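PDB 6C62: 1-carboxybiuret hydrolase subunit AtzE from Pseudomonas sp., which hydrolyses 1-carboxybiuret to urea-1,3-dicarboxylate and ammonia, a step in the degradation of the herbicide atrazine. Local coordinates for residues Ala48-Ile53 / Gly111-Gly116; Pro64-Leu69 / Gln105-Ala110; Pro70-Asn75 / Gly161-Ser166; Ala101-Arg106 / Asp224-Pro229. One frame throughout, in Å; residues are numbered along the deposited sequence. Where two conformers were deposited one is given.

Contact 1: residues Ala48-Ile53 / Gly111-Gly116; sequences AEADAI and GAVLLG
Glu49 and Leu114 join helix 43-58 to strand 113-118 of the mixed sheet of this amidase-family fold. The two short segments run nearly antiparallel, their axes 8.1 Å apart at an angle of 165°. The carboxylate of Glu49 reaches the start of the strand over Val113: OE1 accepts the backbone N-H of Leu114 at 2.8 Å in an almost straight bond (173°), met nearly along the C-O axis of the acid. An extended chain beyond CG carries it there, while the other oxygen, OE2, forms a salt bridge with Arg45, so its two oxygens are held by different partners. On the apolar side, CG2 of Val113 lies against the helix backbone at Ala50, 4.0 Å from Ala50 N. One turn on, Ile53 lays CD1 over Gly111, 3.7 Å from Gly111 O. Gly111 closes the preceding helix in a Schellman motif, and its positive phi suits glycine. Cutting Glu49 back to an alanine here would probably leave the Leu114 N-H without this acceptor and take one salt-bridge partner from Arg45. Helix 43-58 thus packs nearly antiparallel on strand 113-118 of the large mixed amidase sheet, with a side-chain carboxylate taking a strand amide.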
loop_
_atom_site.group_PDB
_atom_site.type_symbol
_atom_site.label_atom_id
_atom_site.label_comp_id
_atom_site.label_asym_id
_atom_site.label_seq_id
_atom_site.Cartn_x
_atom_site.Cartn_y
_atom_site.Cartn_z
ATOM N N ALA A 48 -22.224 30.532 -20.662
ATOM C CA ALA A 48 -23.296 29.563 -20.962
ATOM C C ALA A 48 -23.836 28.948 -19.675
ATOM O O ALA A 48 -25.058 28.735 -19.579
ATOM C CB ALA A 48 -22.827 28.464 -21.876
ATOM N N GLU A 49 -22.977 28.683 -18.681
ATOM C CA GLU A 49 -23.447 28.169 -17.392
ATOM C C GLU A 49 -24.346 29.146 -16.643
ATOM O O GLU A 49 -25.407 28.750 -16.085
ATOM C CB GLU A 49 -22.302 27.669 -16.496
ATOM C CG GLU A 49 -21.705 26.327 -16.957
ATOM C CD GLU A 49 -20.410 25.891 -16.194
ATOM O OE1 GLU A 49 -19.759 26.715 -15.495
ATOM O OE2 GLU A 49 -19.975 24.713 -16.334
ATOM N N ALA A 50 -23.923 30.409 -16.631
ATOM C CA ALA A 50 -24.680 31.478 -15.974
ATOM C C ALA A 50 -26.039 31.667 -16.696
ATOM O O ALA A 50 -27.125 31.730 -16.029
ATOM C CB ALA A 50 -23.865 32.768 -15.958
ATOM N N ASP A 51 -25.983 31.723 -18.021
ATOM C CA ASP A 51 -27.204 31.790 -18.813
ATOM C C ASP A 51 -28.213 30.650 -18.461
ATOM O O ASP A 51 -29.423 30.880 -18.334
ATOM C CB ASP A 51 -26.899 31.748 -20.289
ATOM C CG ASP A 51 -26.403 33.131 -20.861
ATOM O OD1 ASP A 51 -26.330 34.205 -20.146
ATOM O OD2 ASP A 51 -26.098 33.145 -22.094
ATOM N N ALA A 52 -27.707 29.433 -18.349
ATOM C CA ALA A 52 -28.553 28.273 -18.023
ATOM C C ALA A 52 -29.228 28.382 -16.660
ATOM O O ALA A 52 -30.371 27.958 -16.490
ATOM C CB ALA A 52 -27.768 26.958 -18.150
ATOM N N ILE A 53 -28.523 28.907 -15.664
ATOM C CA ILE A 53 -29.121 29.162 -14.356
ATOM C C ILE A 53 -30.267 30.215 -14.485
ATOM O O ILE A 53 -31.350 30.032 -13.897
ATOM C CB ILE A 53 -28.069 29.686 -13.339
ATOM C CG1 ILE A 53 -27.014 28.617 -12.995
ATOM C CG2 ILE A 53 -28.731 30.234 -12.061
ATOM C CD1 ILE A 53 -27.572 27.383 -12.351
ATOM N N GLY A 111 -24.894 24.018 -9.540
ATOM C CA GLY A 111 -25.257 25.302 -10.165
ATOM C C GLY A 111 -24.098 26.264 -10.228
ATOM O O GLY A 111 -24.291 27.357 -10.647
ATOM N N ALA A 112 -22.901 25.860 -9.772
ATOM C CA ALA A 112 -21.773 26.761 -9.784
ATOM C C ALA A 112 -21.254 26.973 -11.209
ATOM O O ALA A 112 -21.393 26.125 -12.085
ATOM C CB ALA A 112 -20.703 26.291 -8.832
ATOM N N VAL A 113 -20.624 28.116 -11.400
ATOM C CA VAL A 113 -20.175 28.619 -12.700
ATOM C C VAL A 113 -18.659 28.738 -12.764
ATOM O O VAL A 113 -18.027 29.556 -12.026
ATOM C CB VAL A 113 -20.808 30.016 -12.950
ATOM C CG1 VAL A 113 -20.270 30.649 -14.218
ATOM C CG2 VAL A 113 -22.331 29.877 -13.035
ATOM N N LEU A 114 -18.049 27.988 -13.687
ATOM C CA LEU A 114 -16.610 27.860 -13.727
ATOM C C LEU A 114 -15.961 28.963 -14.548
ATOM O O LEU A 114 -16.262 29.099 -15.744
ATOM C CB LEU A 114 -16.211 26.487 -14.307
ATOM C CG LEU A 114 -14.709 26.270 -14.514
ATOM C CD1 LEU A 114 -14.041 26.170 -13.196
ATOM C CD2 LEU A 114 -14.479 24.998 -15.265
ATOM N N LEU A 115 -15.038 29.691 -13.929
ATOM C CA LEU A 115 -14.348 30.788 -14.567
ATOM C C LEU A 115 -12.968 30.448 -15.097
ATOM O O LEU A 115 -12.451 31.178 -16.007
ATOM C CB LEU A 115 -14.241 31.971 -13.615
ATOM C CG LEU A 115 -15.373 32.975 -13.752
ATOM C CD1 LEU A 115 -16.779 32.429 -13.793
ATOM C CD2 LEU A 115 -15.255 33.836 -12.534
ATOM N N GLY A 116 -12.347 29.379 -14.573
ATOM C CA GLY A 116 -11.165 28.853 -15.233
ATOM C C GLY A 116 -10.171 28.167 -14.317
ATOM O O GLY A 116 -10.554 27.653 -13.245
#

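Contact 2: residues Pro64-Leu69 / Gln105-Ala110; sequences PPLAGL and QRLKAA
The carbonyl of Ala110 meets the turn at Pro64-Ala67, and the polar part of the contact centres on this one oxygen. Leu66 N donates to Ala110 O at 2.9 Å, a bent bond (139° at the hydrogen). Ala67 N is also close to this oxygen, but its angle is too poor for a bond; it donates instead to Pro64 O, within the type I turn that spans Pro64 to Ala67. A second turn, of type II, follows from Leu66 to Leu69.

Van der Waals contacts surround the same carbonyl. The ring of Pro64 brings CG to 3.4 Å from Ala110 O, and CB of Leu66 approaches the oxygen too. The apolar part is carried by the Leu66 side chain, whose first torsion (chi1 -62°) sets CG beside the backbone N, from where CD1 comes up to both Leu107 and Ala110. This branch touches CD2 of Leu107 at 3.7 Å, the two side chains crossing obliquely, and rests 4.0 Å from CB of Ala110.

Leu66 and Ala110 also pack on Ala225 of helix 216-226, and Leu66 meets Ile7 of helix 3-11. Backbone bonds join Gly68 to Gly111 and Leu69 to Val113 at the start of strand 113-118. The contact thus ties the end of helix 102-109 to the loop leading into strand 70-74, with Ala67 touching Ile53 of helix 43-58.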
loop_
_atom_site.group_PDB
_atom_site.type_symbol
_atom_site.label_atom_id
_atom_site.label_comp_id
_atom_site.label_asym_id
_atom_site.label_seq_id
_atom_site.Cartn_x
_atom_site.Cartn_y
_atom_site.Cartn_z
ATOM N N PRO A 64 -30.493 24.992 -7.527
ATOM C CA PRO A 64 -29.627 24.191 -6.670
ATOM C C PRO A 64 -28.777 25.111 -5.730
ATOM O O PRO A 64 -28.774 26.375 -5.869
ATOM C CB PRO A 64 -28.835 23.344 -7.681
ATOM C CG PRO A 64 -28.753 24.253 -8.865
ATOM C CD PRO A 64 -30.102 24.919 -8.931
ATOM N N PRO A 65 -28.144 24.524 -4.725
ATOM C CA PRO A 65 -27.610 25.309 -3.612
ATOM C C PRO A 65 -26.465 26.246 -3.931
ATOM O O PRO A 65 -26.232 27.194 -3.159
ATOM C CB PRO A 65 -27.088 24.250 -2.637
ATOM C CG PRO A 65 -27.629 23.018 -3.110
ATOM C CD PRO A 65 -28.020 23.082 -4.509
ATOM N N LEU A 66 -25.747 26.005 -5.015
ATOM C CA LEU A 66 -24.670 26.943 -5.426
ATOM C C LEU A 66 -25.033 27.712 -6.697
ATOM O O LEU A 66 -24.149 28.201 -7.410
ATOM C CB LEU A 66 -23.357 26.179 -5.642
ATOM C CG LEU A 66 -22.803 25.461 -4.378
ATOM C CD1 LEU A 66 -21.489 24.778 -4.677
ATOM C CD2 LEU A 66 -22.604 26.396 -3.229
ATOM N N ALA A 67 -26.308 27.837 -7.008
ATOM C CA ALA A 67 -26.730 28.391 -8.304
ATOM C C ALA A 67 -26.193 29.762 -8.602
ATOM O O ALA A 67 -26.489 30.727 -7.907
ATOM C CB ALA A 67 -28.265 28.410 -8.419
ATOM N N GLY A 68 -25.355 29.832 -9.622
ATOM C CA GLY A 68 -24.788 31.071 -10.121
ATOM C C GLY A 68 -23.472 31.485 -9.486
ATOM O O GLY A 68 -22.917 32.512 -9.859
ATOM N N LEU A 69 -22.960 30.708 -8.535
ATOM C CA LEU A 69 -21.758 31.086 -7.754
ATOM C C LEU A 69 -20.509 30.886 -8.615
ATOM O O LEU A 69 -20.247 29.799 -9.087
ATOM C CB LEU A 69 -21.654 30.260 -6.484
ATOM C CG LEU A 69 -20.531 30.702 -5.529
ATOM C CD1 LEU A 69 -20.927 31.945 -4.765
ATOM C CD2 LEU A 69 -20.166 29.652 -4.543
ATOM N N GLN A 105 -17.538 18.419 -11.922
ATOM C CA GLN A 105 -18.881 17.927 -12.311
ATOM C C GLN A 105 -19.888 18.123 -11.184
ATOM O O GLN A 105 -21.006 18.541 -11.423
ATOM C CB GLN A 105 -18.894 16.434 -12.680
ATOM C CG GLN A 105 -17.980 15.997 -13.851
ATOM C CD GLN A 105 -17.832 14.455 -14.104
ATOM O OE1 GLN A 105 -18.493 13.576 -13.461
ATOM N NE2 GLN A 105 -16.872 14.126 -15.008
ATOM N N ARG A 106 -19.485 17.837 -9.945
ATOM C CA ARG A 106 -20.392 18.013 -8.788
ATOM C C ARG A 106 -20.713 19.489 -8.487
ATOM O O ARG A 106 -21.865 19.816 -8.152
ATOM C CB ARG A 106 -19.858 17.227 -7.597
ATOM C CG ARG A 106 -19.991 15.745 -7.876
ATOM C CD ARG A 106 -19.537 14.873 -6.758
ATOM N NE ARG A 106 -19.501 13.465 -7.145
ATOM C CZ ARG A 106 -19.120 12.505 -6.298
ATOM N NH1 ARG A 106 -18.731 12.794 -5.063
ATOM N NH2 ARG A 106 -19.086 11.236 -6.689
ATOM N N LEU A 107 -19.723 20.380 -8.656
ATOM C CA LEU A 107 -19.968 21.791 -8.446
ATOM C C LEU A 107 -20.899 22.315 -9.541
ATOM O O LEU A 107 -21.797 23.081 -9.285
ATOM C CB LEU A 107 -18.683 22.611 -8.375
ATOM C CG LEU A 107 -17.857 22.396 -7.074
ATOM C CD1 LEU A 107 -16.533 23.171 -7.188
ATOM C CD2 LEU A 107 -18.600 22.764 -5.826
ATOM N N LYS A 108 -20.641 21.912 -10.777
ATOM C CA LYS A 108 -21.497 22.239 -11.908
ATOM C C LYS A 108 -22.981 21.798 -11.649
ATOM O O LYS A 108 -23.885 22.606 -11.837
ATOM C CB LYS A 108 -20.967 21.617 -13.189
ATOM C CG LYS A 108 -21.890 21.841 -14.346
ATOM C CD LYS A 108 -21.309 21.353 -15.652
ATOM C CE LYS A 108 -22.374 20.672 -16.515
ATOM N NZ LYS A 108 -22.771 21.304 -17.840
ATOM N N ALA A 109 -23.181 20.560 -11.191
ATOM C CA ALA A 109 -24.511 20.026 -10.845
ATOM C C ALA A 109 -25.165 20.840 -9.740
ATOM O O ALA A 109 -26.369 20.891 -9.683
ATOM C CB ALA A 109 -24.463 18.535 -10.429
ATOM N N ALA A 110 -24.376 21.402 -8.814
ATOM C CA ALA A 110 -24.920 22.258 -7.798
ATOM C C ALA A 110 -25.188 23.709 -8.280
ATOM O O ALA A 110 -25.653 24.509 -7.510
ATOM C CB ALA A 110 -23.987 22.273 -6.587
#

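Contact 3: residues Pro70-Asn75 / Gly161-Ser166; sequences PYAVKN and GQVPLS
Tyr71-Ala72 and Leu165-Ser166 run side by side as parallel neighbours in the mixed sheet, with 4.9 Å between the CA atoms of Ala72 and Ser166. Ala72 N donates to Leu165 O at 3.4 Å, a weak bond, and the pairing continues with a backbone bond between Ala72 and Leu167. Two CA-H...O contacts supplement it, from Tyr71 CA to Leu165 O (3.2 Å) and from Ser166 CA to Ala72 O (3.1 Å).

Before strand 165-170 starts, Pro164 brings CD to 3.1 Å from Pro70 O, a buried carbonyl oxygen with no polar partner. Val163 places its two methyl groups against the backbone of strand 70-74, CG1 against Tyr71 and CG2 against Ala72, 4.4 Å from Ala72 CB. On the face bearing Tyr71 and Leu165, CB of Tyr71 touches CG of Leu165 at 4.0 Å. The tyrosine CG sits between its backbone N and carbonyl carbon (chi1 75°), and the ring leads away from Leu165 to pack on Val104 and Leu107 of helix 102-109. On the face of Ala72 and Ser166, Ser166 OG bonds to Ser154 O in helix 152-159.

Strand 70-74 ends at Lys74, whose NZ bonds to Ser150, Ser151 and Ser169; by similarity Lys74, Ser150 and the acyl-ester nucleophile Ser174 form the Ser-Ser-Lys triad of amidases. Mostly apolar packing thus backs an interior pairing of two parallel strands that leads to the probable catalytic site.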
loop_
_atom_site.group_PDB
_atom_site.type_symbol
_atom_site.label_atom_id
_atom_site.label_comp_id
_atom_site.label_asym_id
_atom_site.label_seq_id
_atom_site.Cartn_x
_atom_site.Cartn_y
_atom_site.Cartn_z
ATOM N N PRO A 70 -19.751 31.952 -8.872
ATOM C CA PRO A 70 -18.498 31.724 -9.606
ATOM C C PRO A 70 -17.410 31.019 -8.818
ATOM O O PRO A 70 -17.300 31.187 -7.585
ATOM C CB PRO A 70 -18.021 33.142 -9.905
ATOM C CG PRO A 70 -19.201 34.010 -9.722
ATOM C CD PRO A 70 -19.984 33.379 -8.636
ATOM N N TYR A 71 -16.599 30.231 -9.528
ATOM C CA TYR A 71 -15.473 29.504 -8.907
ATOM C C TYR A 71 -14.401 29.266 -9.958
ATOM O O TYR A 71 -14.639 29.465 -11.182
ATOM C CB TYR A 71 -15.913 28.203 -8.244
ATOM C CG TYR A 71 -16.229 27.087 -9.160
ATOM C CD1 TYR A 71 -17.414 27.092 -9.914
ATOM C CD2 TYR A 71 -15.369 25.993 -9.322
ATOM C CE1 TYR A 71 -17.728 26.053 -10.728
ATOM C CE2 TYR A 71 -15.695 24.928 -10.153
ATOM C CZ TYR A 71 -16.866 24.938 -10.842
ATOM O OH TYR A 71 -17.210 23.911 -11.756
ATOM N N ALA A 72 -13.216 28.993 -9.464
ATOM C CA ALA A 72 -12.114 28.574 -10.317
ATOM C C ALA A 72 -11.353 27.446 -9.667
ATOM O O ALA A 72 -11.484 27.201 -8.443
ATOM C CB ALA A 72 -11.222 29.747 -10.632
ATOM N N VAL A 73 -10.549 26.729 -10.465
ATOM C CA VAL A 73 -9.865 25.507 -9.931
ATOM C C VAL A 73 -8.368 25.500 -10.218
ATOM O O VAL A 73 -7.923 25.932 -11.286
ATOM C CB VAL A 73 -10.528 24.222 -10.503
ATOM C CG1 VAL A 73 -12.022 24.238 -10.137
ATOM C CG2 VAL A 73 -10.360 24.108 -12.002
ATOM N N LYS A 74 -7.589 24.996 -9.271
ATOM C CA LYS A 74 -6.178 24.745 -9.498
ATOM C C LYS A 74 -5.995 23.941 -10.785
ATOM O O LYS A 74 -6.798 23.027 -11.084
ATOM C CB LYS A 74 -5.659 23.984 -8.293
ATOM C CG LYS A 74 -4.158 23.804 -8.234
ATOM C CD LYS A 74 -3.827 23.086 -6.929
ATOM C CE LYS A 74 -2.332 23.026 -6.707
ATOM N NZ LYS A 74 -2.065 22.435 -5.367
ATOM N N ASN A 75 -4.995 24.308 -11.595
ATOM C CA ASN A 75 -4.896 23.766 -12.945
ATOM C C ASN A 75 -4.381 22.330 -13.023
ATOM O O ASN A 75 -4.099 21.851 -14.107
ATOM C CB ASN A 75 -4.206 24.751 -13.881
ATOM C CG ASN A 75 -2.687 24.859 -13.709
ATOM O OD1 ASN A 75 -2.038 23.979 -13.165
ATOM N ND2 ASN A 75 -2.136 25.981 -14.153
ATOM N N GLY A 161 -10.704 39.080 -4.428
ATOM C CA GLY A 161 -12.100 39.267 -4.796
ATOM C C GLY A 161 -12.487 38.800 -6.200
ATOM O O GLY A 161 -13.527 39.183 -6.697
ATOM N N GLN A 162 -11.668 37.955 -6.856
ATOM C CA GLN A 162 -11.982 37.492 -8.230
ATOM C C GLN A 162 -13.093 36.430 -8.207
ATOM O O GLN A 162 -13.982 36.468 -9.039
ATOM C CB GLN A 162 -10.746 36.952 -8.951
ATOM C CG GLN A 162 -9.640 38.005 -9.186
ATOM C CD GLN A 162 -8.277 37.401 -9.525
ATOM O OE1 GLN A 162 -8.114 36.192 -9.449
ATOM N NE2 GLN A 162 -7.312 38.227 -9.929
ATOM N N VAL A 163 -12.987 35.469 -7.299
ATOM C CA VAL A 163 -14.033 34.492 -7.069
ATOM C C VAL A 163 -14.216 34.254 -5.590
ATOM O O VAL A 163 -13.303 34.466 -4.821
ATOM C CB VAL A 163 -13.744 33.111 -7.777
ATOM C CG1 VAL A 163 -13.789 33.281 -9.268
ATOM C CG2 VAL A 163 -12.396 32.552 -7.391
ATOM N N PRO A 164 -15.418 33.839 -5.179
ATOM C CA PRO A 164 -15.712 33.540 -3.794
ATOM C C PRO A 164 -15.303 32.097 -3.327
ATOM O O PRO A 164 -15.260 31.858 -2.149
ATOM C CB PRO A 164 -17.230 33.692 -3.715
ATOM C CG PRO A 164 -17.717 33.284 -5.076
ATOM C CD PRO A 164 -16.651 33.832 -6.012
ATOM N N LEU A 165 -15.028 31.186 -4.272
ATOM C CA LEU A 165 -14.766 29.764 -4.033
ATOM C C LEU A 165 -13.704 29.330 -5.013
ATOM O O LEU A 165 -13.735 29.720 -6.195
ATOM C CB LEU A 165 -16.039 28.972 -4.291
ATOM C CG LEU A 165 -15.958 27.430 -4.343
ATOM C CD1 LEU A 165 -15.569 26.841 -2.988
ATOM C CD2 LEU A 165 -17.318 26.864 -4.744
ATOM N N SER A 166 -12.744 28.551 -4.530
ATOM C CA SER A 166 -11.872 27.850 -5.439
ATOM C C SER A 166 -11.594 26.437 -4.954
ATOM O O SER A 166 -11.924 26.077 -3.820
ATOM C CB SER A 166 -10.558 28.609 -5.643
ATOM O OG SER A 166 -9.873 28.719 -4.420
#

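Contact 4: residues Ala101-Arg106 / Asp224-Pro229; sequences AVLVQR and DAMQGP
Arg106 reaches from helix 102-109 to the end of helix 216-226. Its CB lies 3.5 Å from Ala225 O, which a water also links to Arg106 O, donating to both. With CG beside the backbone N (chi1 -69°) and the chain extended from there to NE, the side chain runs past the helix end, and CD passes 3.5 Å from Met226 O. At the tip NH1 grips two carbonyls: Met226 O at 3.0 Å and Gly228 O at 2.9 Å, the latter nearly straight (171°). Both oxygens lie close to the guanidinium plane, although NH1 stands above the plane of each carbonyl. NH2 adds Pro229 O at 3.0 Å, in a more bent bond. CG1 of Val102 lies over one guanidinium face, offset toward the rim. A CB on Gly228 would press on NH1 and on the preceding carbonyl. Beside the arginine, Met226 SD meets CB of Leu103 at 4.0 Å, the side chains crossing at about a right angle. A leucine in place of Arg106 would probably leave the carbonyls of Met226, Gly228 and Pro229 without these donors. A positive group met by three carbonyl oxygens at its edge ties the chain leaving helix 216-226 to helix 102-109.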
loop_
_atom_site.group_PDB
_atom_site.type_symbol
_atom_site.label_atom_id
_atom_site.label_comp_id
_atom_site.label_asym_id
_atom_site.label_seq_id
_atom_site.Cartn_x
_atom_site.Cartn_y
_atom_site.Cartn_z
ATOM N N ALA A 101 -13.065 16.977 -14.139
ATOM C CA ALA A 101 -12.836 16.254 -12.885
ATOM C C ALA A 101 -14.159 16.026 -12.206
ATOM O O ALA A 101 -15.058 16.851 -12.271
ATOM C CB ALA A 101 -11.992 17.110 -11.960
ATOM N N VAL A 102 -14.262 14.925 -11.501
ATOM C CA VAL A 102 -15.493 14.657 -10.745
ATOM C C VAL A 102 -15.905 15.801 -9.824
ATOM O O VAL A 102 -17.079 16.119 -9.754
ATOM C CB VAL A 102 -15.348 13.304 -9.964
ATOM C CG1 VAL A 102 -16.472 13.093 -9.008
ATOM C CG2 VAL A 102 -15.300 12.157 -10.986
ATOM N N LEU A 103 -14.963 16.423 -9.093
ATOM C CA LEU A 103 -15.372 17.504 -8.238
ATOM C C LEU A 103 -15.944 18.738 -8.985
ATOM O O LEU A 103 -16.898 19.404 -8.480
ATOM C CB LEU A 103 -14.239 17.956 -7.314
ATOM C CG LEU A 103 -13.657 16.889 -6.412
ATOM C CD1 LEU A 103 -12.743 17.526 -5.428
ATOM C CD2 LEU A 103 -14.768 16.113 -5.703
ATOM N N VAL A 104 -15.385 19.010 -10.167
ATOM C CA VAL A 104 -15.911 20.041 -11.054
ATOM C C VAL A 104 -17.324 19.682 -11.518
ATOM O O VAL A 104 -18.220 20.558 -11.477
ATOM C CB VAL A 104 -14.964 20.298 -12.243
ATOM C CG1 VAL A 104 -15.612 21.247 -13.262
ATOM C CG2 VAL A 104 -13.616 20.806 -11.749
ATOM N N GLN A 105 -17.538 18.419 -11.922
ATOM C CA GLN A 105 -18.881 17.927 -12.311
ATOM C C GLN A 105 -19.888 18.123 -11.184
ATOM O O GLN A 105 -21.006 18.541 -11.423
ATOM C CB GLN A 105 -18.894 16.434 -12.680
ATOM C CG GLN A 105 -17.980 15.997 -13.851
ATOM C CD GLN A 105 -17.832 14.455 -14.104
ATOM O OE1 GLN A 105 -18.493 13.576 -13.461
ATOM N NE2 GLN A 105 -16.872 14.126 -15.008
ATOM N N ARG A 106 -19.485 17.837 -9.945
ATOM C CA ARG A 106 -20.392 18.013 -8.788
ATOM C C ARG A 106 -20.713 19.489 -8.487
ATOM O O ARG A 106 -21.865 19.816 -8.152
ATOM C CB ARG A 106 -19.858 17.227 -7.597
ATOM C CG ARG A 106 -19.991 15.745 -7.876
ATOM C CD ARG A 106 -19.537 14.873 -6.758
ATOM N NE ARG A 106 -19.501 13.465 -7.145
ATOM C CZ ARG A 106 -19.120 12.505 -6.298
ATOM N NH1 ARG A 106 -18.731 12.794 -5.063
ATOM N NH2 ARG A 106 -19.086 11.236 -6.689
ATOM N N ASP A 224 -20.283 20.126 0.946
ATOM C CA ASP A 224 -21.532 19.305 0.776
ATOM C C ASP A 224 -21.881 18.961 -0.672
ATOM O O ASP A 224 -22.149 17.802 -0.991
ATOM C CB ASP A 224 -22.729 19.942 1.464
ATOM C CG ASP A 224 -22.663 19.803 3.020
ATOM O OD1 ASP A 224 -21.588 19.316 3.599
ATOM O OD2 ASP A 224 -23.673 20.243 3.667
ATOM N N ALA A 225 -21.708 19.922 -1.561
ATOM C CA ALA A 225 -21.924 19.699 -2.983
ATOM C C ALA A 225 -21.002 18.645 -3.607
ATOM O O ALA A 225 -21.429 17.912 -4.531
ATOM C CB ALA A 225 -21.789 21.039 -3.727
ATOM N N MET A 226 -19.774 18.573 -3.100
ATOM C CA MET A 226 -18.733 17.713 -3.656
ATOM C C MET A 226 -18.684 16.253 -3.074
ATOM O O MET A 226 -18.097 15.356 -3.635
ATOM C CB MET A 226 -17.397 18.409 -3.413
ATOM C CG MET A 226 -17.242 19.597 -4.315
ATOM S SD MET A 226 -15.525 20.219 -4.330
ATOM C CE MET A 226 -15.400 20.893 -2.691
ATOM N N GLN A 227 -19.332 16.070 -1.949
ATOM C CA GLN A 227 -19.309 14.792 -1.227
ATOM C C GLN A 227 -20.022 13.677 -1.966
ATOM O O GLN A 227 -20.967 13.940 -2.702
ATOM C CB GLN A 227 -20.006 14.929 0.108
ATOM C CG GLN A 227 -19.209 15.552 1.241
ATOM C CD GLN A 227 -19.931 15.323 2.562
ATOM O OE1 GLN A 227 -20.109 14.189 2.946
ATOM N NE2 GLN A 227 -20.357 16.404 3.236
ATOM N N GLY A 228 -19.577 12.439 -1.758
ATOM C CA GLY A 228 -20.266 11.287 -2.304
ATOM C C GLY A 228 -19.272 10.231 -2.749
ATOM O O GLY A 228 -18.189 10.573 -3.262
ATOM N N PRO A 229 -19.650 8.958 -2.619
ATOM C CA PRO A 229 -18.802 7.874 -3.127
ATOM C C PRO A 229 -18.560 7.971 -4.614
ATOM O O PRO A 229 -19.333 8.576 -5.325
ATOM C CB PRO A 229 -19.581 6.591 -2.803
ATOM C CG PRO A 229 -20.977 7.031 -2.566
ATOM C CD PRO A 229 -20.978 8.466 -2.157
HETATM O O HOH W 1 -23.319 18.498 -6.438
#

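Contacts 1 and 3 are buried and meet in the same sheet, where strands 113-118 and 70-74 are neighbours; contacts 2 and 4 are partly buried and share helix 102-109, contact 4 on its first turns, contact 2 at its C-terminal end. Contact 3, nearest the centre of the chain, depends on apolar packing and weak backbone pairing, whereas contact 1 adds a charged side chain that takes a strand amide. Contact 4 is the most polar, with an arginine bound to several carbonyls, while contact 2 has a single backbone bond amid leucine and proline packing. Contacts 2 and 4 adjoin through Leu107, Ala110 and Ala225; the Tyr71 side chain packs on Leu107 of contact 2 and its OH on Val104 in the same helix.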